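PDB 5UR2: bifunctional protein PutA from Bdellovibrio bacteriovorus, which probably catalyses both steps of proline breakdown to glutamate, an FAD-dependent oxidation of proline followed by NAD-dependent oxidation of L-glutamate gamma-semialdehyde. Local coordinates for residues S330-E335 / D446-L451; H626-S631 / A968-N973; T653-A658 / K962-P967. One frame throughout, in Å; residues are numbered along the deposited sequence.

In the fold
Three contacts tie together distant parts of a chain that carries two catalytic units. Moving from the N terminus, contact 1 closes first: residues 330-335, on helix 327-343 of the proline dehydrogenase barrel, meet the loop 446-451 after helix 440-444, with 110 residues between the two segments. Only then does the aldehyde dehydrogenase part open contact 2, where strand 623-638 pairs with the C-terminal strand 965-973. Contact 3 opens and closes within that span, joining helix 646-657, which follows strand 623-638, to residues 962-967, which lead into the same C-terminal strand. Contacts 2 and 3 touch through K630 and E966, with centres about 16 Å apart, whereas the centre of contact 1 lies about 61 Å from that of contact 2.

Contact 1: residues S330-E335 / D446-L451; sequences SDANYE and DPAQGL. With P5F (N-propargylglycine-modified flavin adenine dinucleotide), chain F.
The pyrrolidine ring of P447 rests on helix 327-343, an outer helix of the proline dehydrogenase beta/alpha barrel between strands 298-302 and 349-353. P447 CB is 3.5 Å from D331 CB and 3.7 Å from the backbone N of A332, while its CG meets the end of the extended E335 side chain, 3.8 Å from OE2. A332, being small, lets the loop come close: its CB touches L451 CD2 at 3.8 Å and also nears A448. L451 sends CG anti to its backbone N (chi1 179°), which, with chi2 near 61°, brings CD2 to the helix.

Two successive turns shape the loop. P447 suits the second position of the type I turn D446-Q449, and G450, with positive phi, suits the third of the type II turn A448-L451. An Asx turn steadies the first, A448 N donating to D446 OD1 at 2.9 Å from above the carboxylate plane. R358 forms a salt bridge with E335 and a weak, long ion pair with nearby D446, probably easing the repulsion of these acids. The D331 carboxylate forms salt bridges with K303 through OD1 and with K327 through OD2. Facing the cofactor, S330 OG donates to N3A of the modified FAD's adenine at 2.8 Å.

Contact 2: residues H626-S631 / A968-N973; sequences HYIYKS and ACVTEN
H626 and V970 bond to each other twice through their backbones, and I628 and A968 do the same two residues further along, making an antiparallel ladder. All four N-H...O bonds are short; that from I628 N to A968 O is 2.8 Å and nearly straight at 170°. Between these hydrogen-bonded pairs lies the non-hydrogen-bonded pair Y627-C969, whose alpha carbons add CA-H...O contacts: C969 CA comes to 3.2 Å from H626 O, and Y627 CA approaches A968 O.

Apolar contacts gather on the face bearing I628, A968 and V970. I628 places CG1 between its backbone N and carbonyl carbon (chi1 63°), and the branch reaches over the neighbouring strand, with CG1 3.8 Å from A968 CB and CD1 3.8 Å from V970 CG2. Beta-branched I628 and V970 suit extended strands, while the small A968 accepts both I628 and the aliphatic part of K630, whose CE is 3.7 Å from A968 CB.

One water links the H626 side chain to the V970 carbonyl. It lies in the plane of the H626 imidazole, 2.7 Å from ND1, and donates to V970 O, which thus accepts from both the water and H626 N.

Y627 lies on the C969 face, and its hydroxyl bonds to D959 of the second subunit. Strand 623-638 also pairs with strand 615-616, and P614 borders H626 and I628; C969 to E972 pair in parallel with a strand of the second subunit, carrying the sheet across the dimer interface.

Contact 3: residues T653-A658 / K962-P967; sequences TAAAVA and KQYMEP
Y964 is the first residue of 962-967 to meet helix 646-657, placed by a turn in which M965 N bonds back to K962 O. Its CG stands anti to the carbonyl carbon (chi1 -65°), laying the ring over the last turn of the helix. A654 CB sits above one face in a CH-pi contact, 4.2 Å from the ring centroid and 27° off the normal, and A655 N lies over the same ring nearer its rim. At another part of the ring, A655 CB is 3.6 Å from Y964 CD2. Alanines suit these positions because single methyl groups let the broad ring settle almost onto the helix backbone. The Y964 hydroxyl bonds to that of Y960, and the two rings meet with their planes steeply inclined. N660 ND2 bonds to both A655 O and Y964 O, bridging the two backbones.

Helix 646-657 is the connection of a beta-alpha-beta crossover between the parallel strands 623-638 and 661-665 of the Rossmann-like part of the aldehyde dehydrogenase, and the Y964 side chain lies about 10 Å from that of E746, a predicted active-site residue.

M965 follows, its chain, bent at chi3 (-56°), lying against A658 just past the helix end: CG comes 3.6 Å from A658 CB and SD 3.9 Å from that same methyl. Next, E966 forms a salt bridge with R632, and P967 packs against Y627.

Contact 1: residues S330-E335 / D446-L451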
loop_
_atom_site.group_PDB
_atom_site.type_symbol
_atom_site.label_atom_id
_atom_site.label_comp_id
_atom_site.label_asym_id
_atom_site.label_seq_id
_atom_site.Cartn_x
_atom_site.Cartn_y
_atom_site.Cartn_z
ATOM N N SER B 330 -42.732 7.579 -6.840
ATOM C CA SER B 330 -43.642 7.236 -5.746
ATOM C C SER B 330 -44.987 7.944 -5.896
ATOM O O SER B 330 -46.047 7.316 -5.773
ATOM C CB SER B 330 -43.004 7.577 -4.404
ATOM O OG SER B 330 -41.878 6.765 -4.173
ATOM N N ASP B 331 -44.964 9.249 -6.184
ATOM C CA ASP B 331 -46.207 9.983 -6.389
ATOM C C ASP B 331 -47.008 9.371 -7.537
ATOM O O ASP B 331 -48.203 9.082 -7.396
ATOM C CB ASP B 331 -45.908 11.454 -6.699
ATOM C CG ASP B 331 -45.324 12.225 -5.504
ATOM O OD1 ASP B 331 -45.407 11.766 -4.338
ATOM O OD2 ASP B 331 -44.787 13.326 -5.746
ATOM N N ALA B 332 -46.341 9.103 -8.665
ATOM C CA ALA B 332 -47.049 8.578 -9.831
ATOM C C ALA B 332 -47.635 7.207 -9.536
ATOM O O ALA B 332 -48.770 6.908 -9.932
ATOM C CB ALA B 332 -46.117 8.509 -11.045
ATOM N N ASN B 333 -46.870 6.361 -8.843
ATOM C CA ASN B 333 -47.374 5.048 -8.469
ATOM C C ASN B 333 -48.525 5.165 -7.469
ATOM O O ASN B 333 -49.474 4.374 -7.514
ATOM C CB ASN B 333 -46.234 4.209 -7.885
ATOM C CG ASN B 333 -46.627 2.773 -7.700
ATOM O OD1 ASN B 333 -46.861 2.058 -8.682
ATOM N ND2 ASN B 333 -46.718 2.330 -6.453
ATOM N N TYR B 334 -48.459 6.145 -6.559
ATOM C CA TYR B 334 -49.572 6.375 -5.638
ATOM C C TYR B 334 -50.852 6.642 -6.417
ATOM O O TYR B 334 -51.896 6.027 -6.158
ATOM C CB TYR B 334 -49.263 7.549 -4.705
ATOM C CG TYR B 334 -50.233 7.705 -3.547
ATOM C CD1 TYR B 334 -51.527 8.185 -3.741
ATOM C CD2 TYR B 334 -49.834 7.396 -2.251
ATOM C CE1 TYR B 334 -52.420 8.320 -2.670
ATOM C CE2 TYR B 334 -50.695 7.531 -1.185
ATOM C CZ TYR B 334 -51.991 7.995 -1.392
ATOM O OH TYR B 334 -52.830 8.110 -0.308
ATOM N N GLU B 335 -50.784 7.550 -7.391
ATOM C CA GLU B 335 -51.985 7.889 -8.143
ATOM C C GLU B 335 -52.483 6.694 -8.951
ATOM O O GLU B 335 -53.693 6.452 -9.025
ATOM C CB GLU B 335 -51.720 9.125 -9.013
ATOM C CG GLU B 335 -51.521 10.383 -8.163
ATOM C CD GLU B 335 -51.353 11.691 -8.945
ATOM O OE1 GLU B 335 -51.696 11.764 -10.139
ATOM O OE2 GLU B 335 -50.870 12.664 -8.333
ATOM N N ASP B 446 -48.193 16.990 -12.878
ATOM C CA ASP B 446 -48.390 15.551 -12.955
ATOM C C ASP B 446 -47.068 14.841 -12.684
ATOM O O ASP B 446 -46.119 15.008 -13.459
ATOM C CB ASP B 446 -48.966 15.202 -14.337
ATOM C CG ASP B 446 -49.228 13.710 -14.522
ATOM O OD1 ASP B 446 -49.032 12.924 -13.569
ATOM O OD2 ASP B 446 -49.670 13.333 -15.627
ATOM N N PRO B 447 -46.964 14.031 -11.623
ATOM C CA PRO B 447 -45.697 13.320 -11.364
ATOM C C PRO B 447 -45.299 12.383 -12.484
ATOM O O PRO B 447 -44.100 12.085 -12.635
ATOM C CB PRO B 447 -45.987 12.544 -10.069
ATOM C CG PRO B 447 -47.498 12.395 -10.061
ATOM C CD PRO B 447 -48.017 13.664 -10.655
ATOM N N ALA B 448 -46.278 11.911 -13.269
ATOM C CA ALA B 448 -46.002 11.047 -14.410
ATOM C C ALA B 448 -45.399 11.800 -15.588
ATOM O O ALA B 448 -44.803 11.161 -16.461
ATOM C CB ALA B 448 -47.271 10.327 -14.861
ATOM N N GLN B 449 -45.493 13.131 -15.618
ATOM C CA GLN B 449 -45.003 13.884 -16.770
ATOM C C GLN B 449 -43.481 13.836 -16.832
ATOM O O GLN B 449 -42.799 14.204 -15.873
ATOM C CB GLN B 449 -45.483 15.333 -16.705
ATOM C CG GLN B 449 -44.761 16.252 -17.706
ATOM C CD GLN B 449 -45.308 17.678 -17.730
ATOM O OE1 GLN B 449 -45.255 18.405 -16.743
ATOM N NE2 GLN B 449 -45.816 18.081 -18.878
ATOM N N GLY B 450 -42.954 13.382 -17.966
ATOM C CA GLY B 450 -41.520 13.245 -18.106
ATOM C C GLY B 450 -40.892 12.279 -17.128
ATOM O O GLY B 450 -39.687 12.359 -16.886
ATOM N N LEU B 451 -41.672 11.348 -16.574
ATOM C CA LEU B 451 -41.188 10.471 -15.511
ATOM C C LEU B 451 -40.184 9.464 -16.065
ATOM O O LEU B 451 -40.518 8.639 -16.923
ATOM C CB LEU B 451 -42.347 9.737 -14.847
ATOM C CG LEU B 451 -41.929 8.772 -13.736
ATOM C CD1 LEU B 451 -41.200 9.509 -12.570
ATOM C CD2 LEU B 451 -43.131 7.982 -13.252
HETATM P PA P5F F . -44.970 13.653 0.169
HETATM O O1A P5F F . -45.877 13.974 -1.067
HETATM O O2A P5F F . -43.944 14.613 0.515
HETATM O O5B P5F F . -44.144 12.401 0.046
HETATM C C5B P5F F . -43.000 12.086 0.829
HETATM C C4B P5F F . -42.676 10.597 0.636
HETATM O O4B P5F F . -42.115 10.300 -0.620
HETATM C C3B P5F F . -41.721 9.979 1.616
HETATM O O3B P5F F . -42.309 9.701 2.829
HETATM C C2B P5F F . -41.285 8.759 0.909
HETATM O O2B P5F F . -42.243 7.770 1.068
HETATM C C1B P5F F . -41.265 9.192 -0.513
HETATM N N9A P5F F . -39.966 9.586 -0.997
HETATM C C8A P5F F . -39.132 10.576 -0.496
HETATM N N7A P5F F . -38.030 10.630 -1.255
HETATM C C5A P5F F . -38.111 9.690 -2.285
HETATM C C6A P5F F . -37.279 9.294 -3.330
HETATM N N6A P5F F . -36.009 9.931 -3.538
HETATM N N1A P5F F . -37.653 8.305 -4.164
HETATM C C2A P5F F . -38.840 7.679 -4.013
HETATM N N3A P5F F . -39.663 8.024 -2.981
HETATM C C4A P5F F . -39.345 9.003 -2.124
HETATM N N1 P5F F . -45.808 4.833 6.333
HETATM C C2 P5F F . -45.509 3.421 6.287
HETATM O O2 P5F F . -44.429 3.008 5.539
HETATM N N3 P5F F . -46.318 2.471 6.991
HETATM C C4 P5F F . -47.437 2.864 7.766
HETATM O O4 P5F F . -48.184 1.882 8.428
HETATM C C4X P5F F . -47.748 4.354 7.823
HETATM N N5 P5F F . -48.793 4.886 8.695
HETATM C C5X P5F F . -49.297 6.231 8.353
HETATM C C6 P5F F . -50.670 6.641 8.780
HETATM C C7 P5F F . -51.190 7.898 8.378
HETATM C C7M P5F F . -52.581 8.300 8.816
HETATM C C8 P5F F . -50.411 8.776 7.565
HETATM C C8M P5F F . -50.933 10.117 7.116
HETATM C C9 P5F F . -49.112 8.394 7.154
HETATM C C9A P5F F . -48.557 7.076 7.575
HETATM N N10 P5F F . -47.221 6.675 7.129
HETATM C C10 P5F F . -46.943 5.266 7.124
HETATM C "C1'" P5F F . -46.254 7.624 6.526
HETATM C "C2'" P5F F . -46.503 7.845 5.033
HETATM O "O2'" P5F F . -46.198 6.682 4.362
HETATM C "C3'" P5F F . -45.721 9.005 4.414
HETATM O "O3'" P5F F . -44.374 8.734 4.526
HETATM C "C4'" P5F F . -45.972 10.365 5.049
HETATM O "O4'" P5F F . -47.263 10.348 5.554
HETATM C "C5'" P5F F . -45.686 11.580 4.146
HETATM O "O5'" P5F F . -46.090 11.403 2.803
HETATM P P P5F F . -46.809 12.528 1.881
HETATM O O1P P5F F . -47.775 12.035 0.736
HETATM O O2P P5F F . -47.411 13.460 2.999
HETATM O O3P P5F F . -45.571 13.546 1.525
HETATM C C21 P5F F . -47.552 4.293 10.921
HETATM C C22 P5F F . -48.286 4.553 9.818
HETATM C C23 P5F F . -47.099 2.863 11.264
#

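Contact 2: residues H626-S631 / A968-N973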
loop_
_atom_site.group_PDB
_atom_site.type_symbol
_atom_site.label_atom_id
_atom_site.label_comp_id
_atom_site.label_asym_id
_atom_site.label_seq_id
_atom_site.Cartn_x
_atom_site.Cartn_y
_atom_site.Cartn_z
ATOM N N HIS B 626 12.489 -1.160 -9.523
ATOM C CA HIS B 626 11.115 -1.560 -9.240
ATOM C C HIS B 626 11.037 -2.406 -7.974
ATOM O O HIS B 626 11.910 -3.241 -7.712
ATOM C CB HIS B 626 10.516 -2.319 -10.393
ATOM C CG HIS B 626 10.343 -1.491 -11.622
ATOM N ND1 HIS B 626 11.335 -1.349 -12.567
ATOM C CD2 HIS B 626 9.300 -0.744 -12.056
ATOM C CE1 HIS B 626 10.907 -0.560 -13.538
ATOM N NE2 HIS B 626 9.675 -0.179 -13.251
ATOM N N TYR B 627 9.989 -2.153 -7.189
ATOM C CA TYR B 627 9.642 -2.906 -5.994
ATOM C C TYR B 627 8.560 -3.910 -6.376
ATOM O O TYR B 627 7.549 -3.537 -6.990
ATOM C CB TYR B 627 9.170 -1.941 -4.900
ATOM C CG TYR B 627 9.018 -2.478 -3.490
ATOM C CD1 TYR B 627 10.120 -2.574 -2.637
ATOM C CD2 TYR B 627 7.768 -2.807 -2.979
ATOM C CE1 TYR B 627 9.982 -3.021 -1.340
ATOM C CE2 TYR B 627 7.620 -3.257 -1.676
ATOM C CZ TYR B 627 8.729 -3.354 -0.863
ATOM O OH TYR B 627 8.595 -3.794 0.434
ATOM N N ILE B 628 8.805 -5.189 -6.082
ATOM C CA ILE B 628 7.940 -6.286 -6.523
ATOM C C ILE B 628 7.735 -7.244 -5.354
ATOM O O ILE B 628 8.379 -7.128 -4.309
ATOM C CB ILE B 628 8.536 -7.051 -7.735
ATOM C CG1 ILE B 628 9.872 -7.713 -7.324
ATOM C CG2 ILE B 628 8.738 -6.138 -8.937
ATOM C CD1 ILE B 628 10.504 -8.620 -8.393
ATOM N N TYR B 629 6.827 -8.207 -5.540
ATOM C CA TYR B 629 6.602 -9.271 -4.572
ATOM C C TYR B 629 6.876 -10.627 -5.215
ATOM O O TYR B 629 6.597 -10.828 -6.405
ATOM C CB TYR B 629 5.176 -9.227 -4.007
ATOM C CG TYR B 629 4.984 -7.996 -3.170
ATOM C CD1 TYR B 629 5.396 -7.963 -1.843
ATOM C CD2 TYR B 629 4.459 -6.843 -3.727
ATOM C CE1 TYR B 629 5.253 -6.808 -1.080
ATOM C CE2 TYR B 629 4.318 -5.690 -2.980
ATOM C CZ TYR B 629 4.710 -5.681 -1.666
ATOM O OH TYR B 629 4.555 -4.529 -0.949
ATOM N N LYS B 630 7.443 -11.530 -4.409
ATOM C CA LYS B 630 7.740 -12.917 -4.748
ATOM C C LYS B 630 6.968 -13.858 -3.825
ATOM O O LYS B 630 6.668 -13.515 -2.682
ATOM C CB LYS B 630 9.240 -13.228 -4.589
ATOM C CG LYS B 630 10.205 -12.492 -5.551
ATOM C CD LYS B 630 11.653 -12.742 -5.068
ATOM C CE LYS B 630 12.750 -12.212 -6.020
ATOM N NZ LYS B 630 12.722 -12.862 -7.352
ATOM N N SER B 631 6.679 -15.065 -4.313
ATOM C CA SER B 631 6.136 -16.096 -3.446
ATOM C C SER B 631 7.230 -16.618 -2.512
ATOM O O SER B 631 8.418 -16.369 -2.715
ATOM C CB SER B 631 5.550 -17.231 -4.278
ATOM O OG SER B 631 6.530 -17.757 -5.138
ATOM N N ALA B 968 10.775 -7.566 -2.946
ATOM C CA ALA B 968 12.046 -7.587 -3.650
ATOM C C ALA B 968 12.192 -6.320 -4.487
ATOM O O ALA B 968 11.219 -5.623 -4.775
ATOM C CB ALA B 968 12.175 -8.835 -4.536
ATOM N N CYS B 969 13.432 -6.048 -4.891
ATOM C CA CYS B 969 13.782 -4.886 -5.699
ATOM C C CYS B 969 14.648 -5.341 -6.871
ATOM O O CYS B 969 15.571 -6.146 -6.689
ATOM C CB CYS B 969 14.528 -3.827 -4.871
ATOM S SG CYS B 969 14.820 -2.287 -5.787
ATOM N N VAL B 970 14.316 -4.867 -8.072
ATOM C CA VAL B 970 15.085 -5.122 -9.291
ATOM C C VAL B 970 15.596 -3.779 -9.803
ATOM O O VAL B 970 14.807 -2.866 -10.077
ATOM C CB VAL B 970 14.246 -5.829 -10.375
ATOM C CG1 VAL B 970 15.062 -5.981 -11.646
ATOM C CG2 VAL B 970 13.747 -7.206 -9.896
ATOM N N THR B 971 16.906 -3.655 -9.938
ATOM C CA THR B 971 17.523 -2.395 -10.305
ATOM C C THR B 971 18.368 -2.638 -11.541
ATOM O O THR B 971 19.198 -3.550 -11.552
ATOM C CB THR B 971 18.352 -1.837 -9.135
ATOM O OG1 THR B 971 17.495 -1.663 -8.002
ATOM C CG2 THR B 971 18.996 -0.505 -9.476
ATOM N N GLU B 972 18.114 -1.867 -12.598
ATOM C CA GLU B 972 18.817 -2.035 -13.866
ATOM C C GLU B 972 19.415 -0.710 -14.340
ATOM O O GLU B 972 18.695 0.270 -14.569
ATOM C CB GLU B 972 17.884 -2.629 -14.923
ATOM C CG GLU B 972 18.508 -2.718 -16.310
ATOM C CD GLU B 972 17.633 -3.481 -17.314
ATOM O OE1 GLU B 972 16.453 -3.784 -17.007
ATOM O OE2 GLU B 972 18.131 -3.755 -18.419
ATOM N N ASN B 973 20.733 -0.695 -14.501
ATOM C CA ASN B 973 21.421 0.416 -15.141
ATOM C C ASN B 973 21.085 0.412 -16.628
ATOM O O ASN B 973 21.351 -0.575 -17.323
ATOM C CB ASN B 973 22.927 0.272 -14.917
ATOM C CG ASN B 973 23.746 1.318 -15.661
ATOM O OD1 ASN B 973 23.217 2.298 -16.168
ATOM N ND2 ASN B 973 25.062 1.127 -15.679
HETATM O O HOH W 1 13.681 -2.597 -12.649
#

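Contact 3: residues T653-A658 / K962-P967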
loop_
_atom_site.group_PDB
_atom_site.type_symbol
_atom_site.label_atom_id
_atom_site.label_comp_id
_atom_site.label_asym_id
_atom_site.label_seq_id
_atom_site.Cartn_x
_atom_site.Cartn_y
_atom_site.Cartn_z
ATOM N N THR B 653 -6.538 -19.787 -0.516
ATOM C CA THR B 653 -6.504 -18.979 -1.735
ATOM C C THR B 653 -5.484 -17.856 -1.626
ATOM O O THR B 653 -4.827 -17.514 -2.622
ATOM C CB THR B 653 -7.881 -18.401 -2.077
ATOM O OG1 THR B 653 -8.372 -17.619 -0.984
ATOM C CG2 THR B 653 -8.865 -19.491 -2.401
ATOM N N ALA B 654 -5.336 -17.255 -0.438
ATOM C CA ALA B 654 -4.315 -16.221 -0.288
ATOM C C ALA B 654 -2.936 -16.797 -0.567
ATOM O O ALA B 654 -2.179 -16.253 -1.376
ATOM C CB ALA B 654 -4.356 -15.596 1.111
ATOM N N ALA B 655 -2.624 -17.939 0.052
ATOM C CA ALA B 655 -1.330 -18.577 -0.158
ATOM C C ALA B 655 -1.135 -18.937 -1.626
ATOM O O ALA B 655 -0.101 -18.629 -2.222
ATOM C CB ALA B 655 -1.224 -19.828 0.711
ATOM N N ALA B 656 -2.126 -19.598 -2.216
ATOM C CA ALA B 656 -1.981 -20.089 -3.580
ATOM C C ALA B 656 -1.969 -18.950 -4.591
ATOM O O ALA B 656 -1.133 -18.946 -5.508
ATOM C CB ALA B 656 -3.093 -21.093 -3.896
ATOM N N VAL B 657 -2.864 -17.959 -4.439
ATOM C CA VAL B 657 -2.884 -16.890 -5.434
ATOM C C VAL B 657 -1.578 -16.111 -5.383
ATOM O O VAL B 657 -1.126 -15.579 -6.404
ATOM C CB VAL B 657 -4.099 -15.949 -5.261
ATOM C CG1 VAL B 657 -3.801 -14.831 -4.240
ATOM C CG2 VAL B 657 -4.470 -15.336 -6.600
ATOM N N ALA B 658 -0.925 -16.072 -4.218
ATOM C CA ALA B 658 0.379 -15.426 -4.132
ATOM C C ALA B 658 1.491 -16.244 -4.771
ATOM O O ALA B 658 2.637 -15.788 -4.759
ATOM C CB ALA B 658 0.740 -15.146 -2.671
ATOM N N LYS B 962 0.308 -9.827 1.473
ATOM C CA LYS B 962 1.761 -9.653 1.500
ATOM C C LYS B 962 2.457 -10.561 2.510
ATOM O O LYS B 962 3.653 -10.856 2.349
ATOM C CB LYS B 962 2.107 -8.193 1.805
ATOM C CG LYS B 962 1.657 -7.207 0.710
ATOM C CD LYS B 962 1.899 -5.781 1.166
ATOM C CE LYS B 962 1.495 -4.791 0.116
ATOM N NZ LYS B 962 1.895 -3.411 0.491
ATOM N N GLN B 963 1.750 -11.001 3.550
ATOM C CA GLN B 963 2.338 -11.927 4.522
ATOM C C GLN B 963 2.728 -13.257 3.884
ATOM O O GLN B 963 3.555 -13.988 4.443
ATOM C CB GLN B 963 1.353 -12.180 5.664
ATOM C CG GLN B 963 1.132 -11.001 6.606
ATOM C CD GLN B 963 2.298 -10.813 7.551
ATOM O OE1 GLN B 963 3.249 -10.096 7.246
ATOM N NE2 GLN B 963 2.261 -11.513 8.684
ATOM N N TYR B 964 2.111 -13.603 2.756
ATOM C CA TYR B 964 2.414 -14.821 2.023
ATOM C C TYR B 964 3.478 -14.607 0.954
ATOM O O TYR B 964 3.705 -15.508 0.142
ATOM C CB TYR B 964 1.134 -15.377 1.377
ATOM C CG TYR B 964 0.115 -15.832 2.400
ATOM C CD1 TYR B 964 -0.798 -14.940 2.958
ATOM C CD2 TYR B 964 0.085 -17.154 2.819
ATOM C CE1 TYR B 964 -1.730 -15.365 3.906
ATOM C CE2 TYR B 964 -0.834 -17.591 3.743
ATOM C CZ TYR B 964 -1.739 -16.700 4.285
ATOM O OH TYR B 964 -2.631 -17.181 5.216
ATOM N N MET B 965 4.150 -13.452 0.959
ATOM C CA MET B 965 5.086 -13.073 -0.091
ATOM C C MET B 965 6.334 -12.475 0.545
ATOM O O MET B 965 6.391 -12.260 1.759
ATOM C CB MET B 965 4.433 -12.094 -1.097
ATOM C CG MET B 965 3.250 -12.727 -1.809
ATOM S SD MET B 965 2.522 -11.752 -3.151
ATOM C CE MET B 965 2.128 -10.244 -2.294
ATOM N N GLU B 966 7.363 -12.268 -0.284
ATOM C CA GLU B 966 8.572 -11.537 0.045
ATOM C C GLU B 966 8.668 -10.299 -0.833
ATOM O O GLU B 966 8.461 -10.386 -2.049
ATOM C CB GLU B 966 9.855 -12.380 -0.157
ATOM C CG GLU B 966 10.083 -13.489 0.848
ATOM C CD GLU B 966 10.396 -12.963 2.211
ATOM O OE1 GLU B 966 11.068 -11.901 2.298
ATOM O OE2 GLU B 966 9.963 -13.606 3.199
ATOM N N PRO B 967 9.005 -9.152 -0.260
ATOM C CA PRO B 967 9.290 -7.977 -1.089
ATOM C C PRO B 967 10.648 -8.126 -1.747
ATOM O O PRO B 967 11.567 -8.730 -1.185
ATOM C CB PRO B 967 9.307 -6.831 -0.073
ATOM C CG PRO B 967 9.876 -7.515 1.192
ATOM C CD PRO B 967 9.299 -8.917 1.176
#